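Local atomic coordinates of coat protein (PDB entry 4DOX), a protein that forms the capsid of the flexible filamentous papaya mosaic virus, probably by coating the viral RNA in helical array. Residues N31-Q36 against F106-A111; N70-Y75 against A140-D145. All coordinates share one frame; numbering follows the deposited sequence.

Overall arrangement
Both interactions lie within the all-helical coat-protein fold and meet around helix 103-108, their centres about 12 Å apart. Interaction 1 is largely buried: the loop leading into helix 36-48 packs leucine and proline carbons on helix 103-108, with a single arginine-to-carbonyl bond at its more exposed side. Interaction 2 is only partly buried and mostly polar, two loops being joined through one carboxylate, with Phe143 marking its inner side. Their segments alternate along the chain, and they touch directly: Arg108 of interaction 1 forms a salt bridge with Asp145 of 140-145, while the Phe143 ring packs against Cys107, Arg108 and Ala111.

Interaction 1. Residues N31-Q36 against F106-A111; sequences NLLPSQ and FCRYFA
Leu32 and Arg108 make the polar link between the loop before helix 36-48 and helix 103-108, in the all-helical fold of the coat protein. The backbone O of Leu32 accepts from Arg108 NH1 at 2.9 Å, with an N-H...O angle of 155°; the donor lies in the carbonyl plane on a lone pair, and the oxygen sits at the edge of the guanidinium. The Leu32 side chain adds a second hold, its CD2 lying over one guanidinium face, offset toward the rim. A bend in the arginine chain at chi3 (-86°) turns the group to this carbonyl, while its NE makes a salt bridge with Asp145, so two different partners fix the plane of the charged head.

Next along the loop, Leu33 sends its CD2 branch to the backbone of Arg108 and Tyr109, at the start of a type I turn that runs from Arg108 to Ala111. Leu33 CD2 is 3.9 Å from Tyr109 N and also rests beside the aliphatic CG of Arg108. Pro34 follows, its CG and CD lying against Phe106 and Tyr109; Leu39 of helix 36-48 touches both Pro34 and Tyr109. Pro34 CG comes to 3.9 Å from Phe106 N, whereas Pro34 CD lies 4.0 Å from Tyr109 CB.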
loop_
_atom_site.group_PDB
_atom_site.type_symbol
_atom_site.label_atom_id
_atom_site.label_comp_id
_atom_site.label_asym_id
_atom_site.label_seq_id
_atom_site.Cartn_x
_atom_site.Cartn_y
_atom_site.Cartn_z
ATOM N N ASN A 31 10.560 7.119 -0.697
ATOM C CA ASN A 31 11.112 6.021 0.099
ATOM C C ASN A 31 10.032 5.254 0.864
ATOM O O ASN A 31 10.325 4.373 1.674
ATOM C CB ASN A 31 12.272 6.470 1.006
ATOM C CG ASN A 31 11.900 7.556 2.015
ATOM O OD1 ASN A 31 10.753 7.848 2.243
ATOM N ND2 ASN A 31 12.909 8.132 2.647
ATOM N N LEU A 32 8.776 5.592 0.602
ATOM C CA LEU A 32 7.677 5.014 1.335
ATOM C C LEU A 32 6.749 4.236 0.381
ATOM O O LEU A 32 5.943 3.456 0.830
ATOM C CB LEU A 32 6.903 6.111 2.097
ATOM C CG LEU A 32 7.502 6.790 3.345
ATOM C CD1 LEU A 32 6.581 7.888 3.845
ATOM C CD2 LEU A 32 7.846 5.821 4.510
ATOM N N LEU A 33 6.846 4.465 -0.923
ATOM C CA LEU A 33 6.007 3.780 -1.894
ATOM C C LEU A 33 6.854 2.945 -2.900
ATOM O O LEU A 33 8.027 3.214 -3.134
ATOM C CB LEU A 33 5.123 4.796 -2.619
ATOM C CG LEU A 33 4.145 5.640 -1.804
ATOM C CD1 LEU A 33 3.346 6.620 -2.701
ATOM C CD2 LEU A 33 3.179 4.774 -1.030
ATOM N N PRO A 34 6.276 1.895 -3.468
ATOM C CA PRO A 34 7.111 1.165 -4.420
ATOM C C PRO A 34 7.353 2.084 -5.601
ATOM O O PRO A 34 6.532 2.973 -5.861
ATOM C CB PRO A 34 6.217 0.004 -4.871
ATOM C CG PRO A 34 5.118 -0.080 -3.827
ATOM C CD PRO A 34 4.924 1.318 -3.324
ATOM N N SER A 35 8.457 1.900 -6.304
ATOM C CA SER A 35 8.678 2.659 -7.514
ATOM C C SER A 35 7.622 2.290 -8.594
ATOM O O SER A 35 6.861 1.303 -8.479
ATOM C CB SER A 35 10.090 2.468 -8.038
ATOM O OG SER A 35 10.165 1.243 -8.729
ATOM N N GLN A 36 7.555 3.100 -9.637
ATOM C CA GLN A 36 6.694 2.808 -10.770
ATOM C C GLN A 36 7.046 1.457 -11.405
ATOM O O GLN A 36 6.171 0.708 -11.811
ATOM C CB GLN A 36 6.832 3.937 -11.817
ATOM C CG GLN A 36 5.701 3.942 -12.874
ATOM C CD GLN A 36 4.312 3.997 -12.205
ATOM O OE1 GLN A 36 3.406 3.219 -12.557
ATOM N NE2 GLN A 36 4.159 4.880 -11.200
ATOM N N PHE A 106 3.801 -1.745 -0.583
ATOM C CA PHE A 106 2.712 -2.069 -1.483
ATOM C C PHE A 106 1.343 -1.744 -0.846
ATOM O O PHE A 106 0.472 -1.168 -1.487
ATOM C CB PHE A 106 2.759 -3.561 -1.805
ATOM C CG PHE A 106 1.729 -4.015 -2.843
ATOM C CD1 PHE A 106 0.565 -4.688 -2.458
ATOM C CD2 PHE A 106 1.932 -3.781 -4.201
ATOM C CE1 PHE A 106 -0.379 -5.104 -3.402
ATOM C CE2 PHE A 106 0.976 -4.222 -5.171
ATOM C CZ PHE A 106 -0.175 -4.886 -4.759
ATOM N N CYS A 107 1.137 -2.139 0.414
ATOM C CA CYS A 107 -0.136 -1.834 1.089
ATOM C C CYS A 107 -0.308 -0.324 1.225
ATOM O O CYS A 107 -1.410 0.173 1.052
ATOM C CB CYS A 107 -0.241 -2.539 2.446
ATOM S SG CYS A 107 -0.253 -4.373 2.235
ATOM N N ARG A 108 0.796 0.392 1.475
ATOM C CA ARG A 108 0.764 1.806 1.710
ATOM C C ARG A 108 0.247 2.498 0.470
ATOM O O ARG A 108 -0.459 3.500 0.579
ATOM C CB ARG A 108 2.151 2.308 2.034
ATOM C CG ARG A 108 2.125 3.656 2.680
ATOM C CD ARG A 108 3.480 4.107 3.043
ATOM N NE ARG A 108 3.882 3.622 4.354
ATOM C CZ ARG A 108 4.969 2.901 4.587
ATOM N NH1 ARG A 108 5.768 2.584 3.581
ATOM N NH2 ARG A 108 5.242 2.493 5.822
ATOM N N TYR A 109 0.582 1.936 -0.701
ATOM C CA TYR A 109 0.210 2.496 -2.001
ATOM C C TYR A 109 -1.308 2.473 -2.231
ATOM O O TYR A 109 -1.829 3.231 -3.103
ATOM C CB TYR A 109 0.926 1.736 -3.142
ATOM C CG TYR A 109 0.547 2.220 -4.533
ATOM C CD1 TYR A 109 0.885 3.533 -4.982
ATOM C CD2 TYR A 109 -0.127 1.382 -5.415
ATOM C CE1 TYR A 109 0.554 3.999 -6.291
ATOM C CE2 TYR A 109 -0.477 1.830 -6.733
ATOM C CZ TYR A 109 -0.133 3.146 -7.154
ATOM O OH TYR A 109 -0.496 3.566 -8.416
ATOM N N PHE A 110 -1.991 1.582 -1.483
ATOM C CA PHE A 110 -3.425 1.389 -1.584
ATOM C C PHE A 110 -4.137 1.829 -0.316
ATOM O O PHE A 110 -5.338 1.656 -0.188
ATOM C CB PHE A 110 -3.737 -0.085 -1.827
ATOM C CG PHE A 110 -3.231 -0.600 -3.155
ATOM C CD1 PHE A 110 -2.020 -1.292 -3.237
ATOM C CD2 PHE A 110 -3.968 -0.375 -4.326
ATOM C CE1 PHE A 110 -1.531 -1.743 -4.488
ATOM C CE2 PHE A 110 -3.489 -0.845 -5.583
ATOM C CZ PHE A 110 -2.273 -1.540 -5.659
ATOM N N ALA A 111 -3.398 2.398 0.630
ATOM C CA ALA A 111 -3.998 2.858 1.886
ATOM C C ALA A 111 -5.321 3.643 1.665
ATOM O O ALA A 111 -6.324 3.319 2.321
ATOM C CB ALA A 111 -3.010 3.650 2.751
#

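Interaction 2. Residues N70-Y75 against A140-D145; sequences NGSSAY and AFDFFD
Asp142 meets Ser72 with both of its carboxylate oxygens, taking the backbone N-H on one and the hydroxyl of the same residue on the other. Asp142 OD2 accepts from Ser72 N at 2.9 Å through its syn lone pair (N-H...O 159°). Ser72 OG donates to Asp142 OD1 at 2.5 Å, again on the syn side but 34° out of the carboxylate plane. In Ser72 the hydroxyl stands between the backbone N and the carbonyl carbon (chi1 64°), Asp142 CG takes the equivalent place on its own backbone, and both side chains leave the backbone toward the other segment.

This is where the chain leaves helix 56-70: Gly71, with positive phi, is the first residue past the helix, and its CA lies 3.5 Å from Asp142 OD2. The loop 140-145, between helices 111-118 and 165-172, is thereby joined to the C-terminal end of helix 56-70. Arg104 of helix 103-108 reaches both partners, by a salt bridge to Asp142 OD2 and a hydrogen bond to Ser72 OG; its positive charge would be expected to stabilise the ionised carboxylate.

On the buried side Phe143 CD1 approaches Ser72 OG to 3.9 Å, and the ring packs against Val64 and Cys67 of helix 56-70. Farther out, Ser73 OG accepts from Tyr75 N at 3.2 Å, closing an ST turn.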
loop_
_atom_site.group_PDB
_atom_site.type_symbol
_atom_site.label_atom_id
_atom_site.label_comp_id
_atom_site.label_asym_id
_atom_site.label_seq_id
_atom_site.Cartn_x
_atom_site.Cartn_y
_atom_site.Cartn_z
ATOM N N ASN A 70 -4.157 -7.836 9.710
ATOM C CA ASN A 70 -3.082 -8.691 10.222
ATOM C C ASN A 70 -1.664 -8.101 10.259
ATOM O O ASN A 70 -0.795 -8.692 10.852
ATOM C CB ASN A 70 -3.096 -10.017 9.472
ATOM C CG ASN A 70 -4.421 -10.782 9.650
ATOM O OD1 ASN A 70 -4.702 -11.313 10.726
ATOM N ND2 ASN A 70 -5.231 -10.834 8.594
ATOM N N GLY A 71 -1.433 -6.928 9.662
ATOM C CA GLY A 71 -0.076 -6.413 9.545
ATOM C C GLY A 71 0.487 -6.627 8.152
ATOM O O GLY A 71 0.012 -7.475 7.409
ATOM N N SER A 72 1.482 -5.829 7.785
ATOM C CA SER A 72 2.064 -5.836 6.429
ATOM C C SER A 72 3.587 -5.961 6.554
ATOM O O SER A 72 4.335 -5.659 5.639
ATOM C CB SER A 72 1.663 -4.556 5.658
ATOM O OG SER A 72 2.192 -3.398 6.277
ATOM N N SER A 73 4.015 -6.429 7.709
ATOM C CA SER A 73 5.413 -6.606 8.033
ATOM C C SER A 73 6.033 -7.717 7.218
ATOM O O SER A 73 5.338 -8.606 6.742
ATOM C CB SER A 73 5.527 -6.903 9.517
ATOM O OG SER A 73 6.659 -7.681 9.717
ATOM N N ALA A 74 7.343 -7.656 7.032
ATOM C CA ALA A 74 8.063 -8.642 6.195
ATOM C C ALA A 74 7.976 -10.056 6.726
ATOM O O ALA A 74 8.224 -11.018 5.976
ATOM C CB ALA A 74 9.535 -8.263 6.051
ATOM N N TYR A 75 7.653 -10.195 8.007
ATOM C CA TYR A 75 7.408 -11.526 8.512
ATOM C C TYR A 75 5.975 -11.871 8.956
ATOM O O TYR A 75 5.779 -12.900 9.591
ATOM C CB TYR A 75 8.429 -11.893 9.584
ATOM C CG TYR A 75 8.795 -10.774 10.520
ATOM C CD1 TYR A 75 10.137 -10.296 10.580
ATOM C CD2 TYR A 75 7.821 -10.198 11.370
ATOM C CE1 TYR A 75 10.498 -9.254 11.474
ATOM C CE2 TYR A 75 8.149 -9.158 12.260
ATOM C CZ TYR A 75 9.487 -8.689 12.316
ATOM O OH TYR A 75 9.795 -7.657 13.201
ATOM N N ALA A 140 -5.685 1.965 13.379
ATOM C CA ALA A 140 -4.836 0.863 13.923
ATOM C C ALA A 140 -4.378 -0.138 12.841
ATOM O O ALA A 140 -4.521 -1.366 13.002
ATOM C CB ALA A 140 -5.501 0.159 15.128
ATOM N N PHE A 141 -3.883 0.401 11.732
ATOM C CA PHE A 141 -3.193 -0.428 10.772
ATOM C C PHE A 141 -1.854 0.168 10.463
ATOM O O PHE A 141 -1.660 1.402 10.570
ATOM C CB PHE A 141 -4.011 -0.745 9.512
ATOM C CG PHE A 141 -4.480 0.448 8.720
ATOM C CD1 PHE A 141 -4.007 0.658 7.422
ATOM C CD2 PHE A 141 -5.479 1.313 9.218
ATOM C CE1 PHE A 141 -4.470 1.776 6.664
ATOM C CE2 PHE A 141 -5.937 2.395 8.470
ATOM C CZ PHE A 141 -5.444 2.627 7.198
ATOM N N ASP A 142 -0.910 -0.705 10.107
ATOM C CA ASP A 142 0.464 -0.277 10.003
ATOM C C ASP A 142 0.861 0.437 8.723
ATOM O O ASP A 142 2.044 0.693 8.531
ATOM C CB ASP A 142 1.435 -1.414 10.323
ATOM C CG ASP A 142 1.430 -2.527 9.282
ATOM O OD1 ASP A 142 0.908 -2.342 8.159
ATOM O OD2 ASP A 142 1.983 -3.603 9.589
ATOM N N PHE A 143 -0.086 0.764 7.850
ATOM C CA PHE A 143 0.226 1.613 6.703
ATOM C C PHE A 143 -0.794 2.722 6.591
ATOM O O PHE A 143 -1.150 3.170 5.482
ATOM C CB PHE A 143 0.303 0.810 5.404
ATOM C CG PHE A 143 -0.898 -0.041 5.142
ATOM C CD1 PHE A 143 -1.085 -1.246 5.843
ATOM C CD2 PHE A 143 -1.843 0.342 4.175
ATOM C CE1 PHE A 143 -2.203 -2.080 5.580
ATOM C CE2 PHE A 143 -2.979 -0.470 3.906
ATOM C CZ PHE A 143 -3.164 -1.686 4.613
ATOM N N PHE A 144 -1.281 3.143 7.747
ATOM C CA PHE A 144 -2.191 4.238 7.831
ATOM C C PHE A 144 -1.543 5.471 7.219
ATOM O O PHE A 144 -2.262 6.323 6.657
ATOM C CB PHE A 144 -2.543 4.453 9.290
ATOM C CG PHE A 144 -3.114 5.816 9.612
ATOM C CD1 PHE A 144 -4.491 6.078 9.453
ATOM C CD2 PHE A 144 -2.293 6.829 10.116
ATOM C CE1 PHE A 144 -5.032 7.322 9.775
ATOM C CE2 PHE A 144 -2.821 8.086 10.437
ATOM C CZ PHE A 144 -4.187 8.336 10.268
ATOM N N ASP A 145 -0.205 5.576 7.303
ATOM C CA ASP A 145 0.514 6.779 6.822
ATOM C C ASP A 145 0.404 6.954 5.338
ATOM O O ASP A 145 0.902 7.943 4.796
ATOM C CB ASP A 145 2.025 6.789 7.185
ATOM C CG ASP A 145 2.731 5.434 6.956
ATOM O OD1 ASP A 145 3.820 5.285 7.574
ATOM O OD2 ASP A 145 2.218 4.528 6.210
#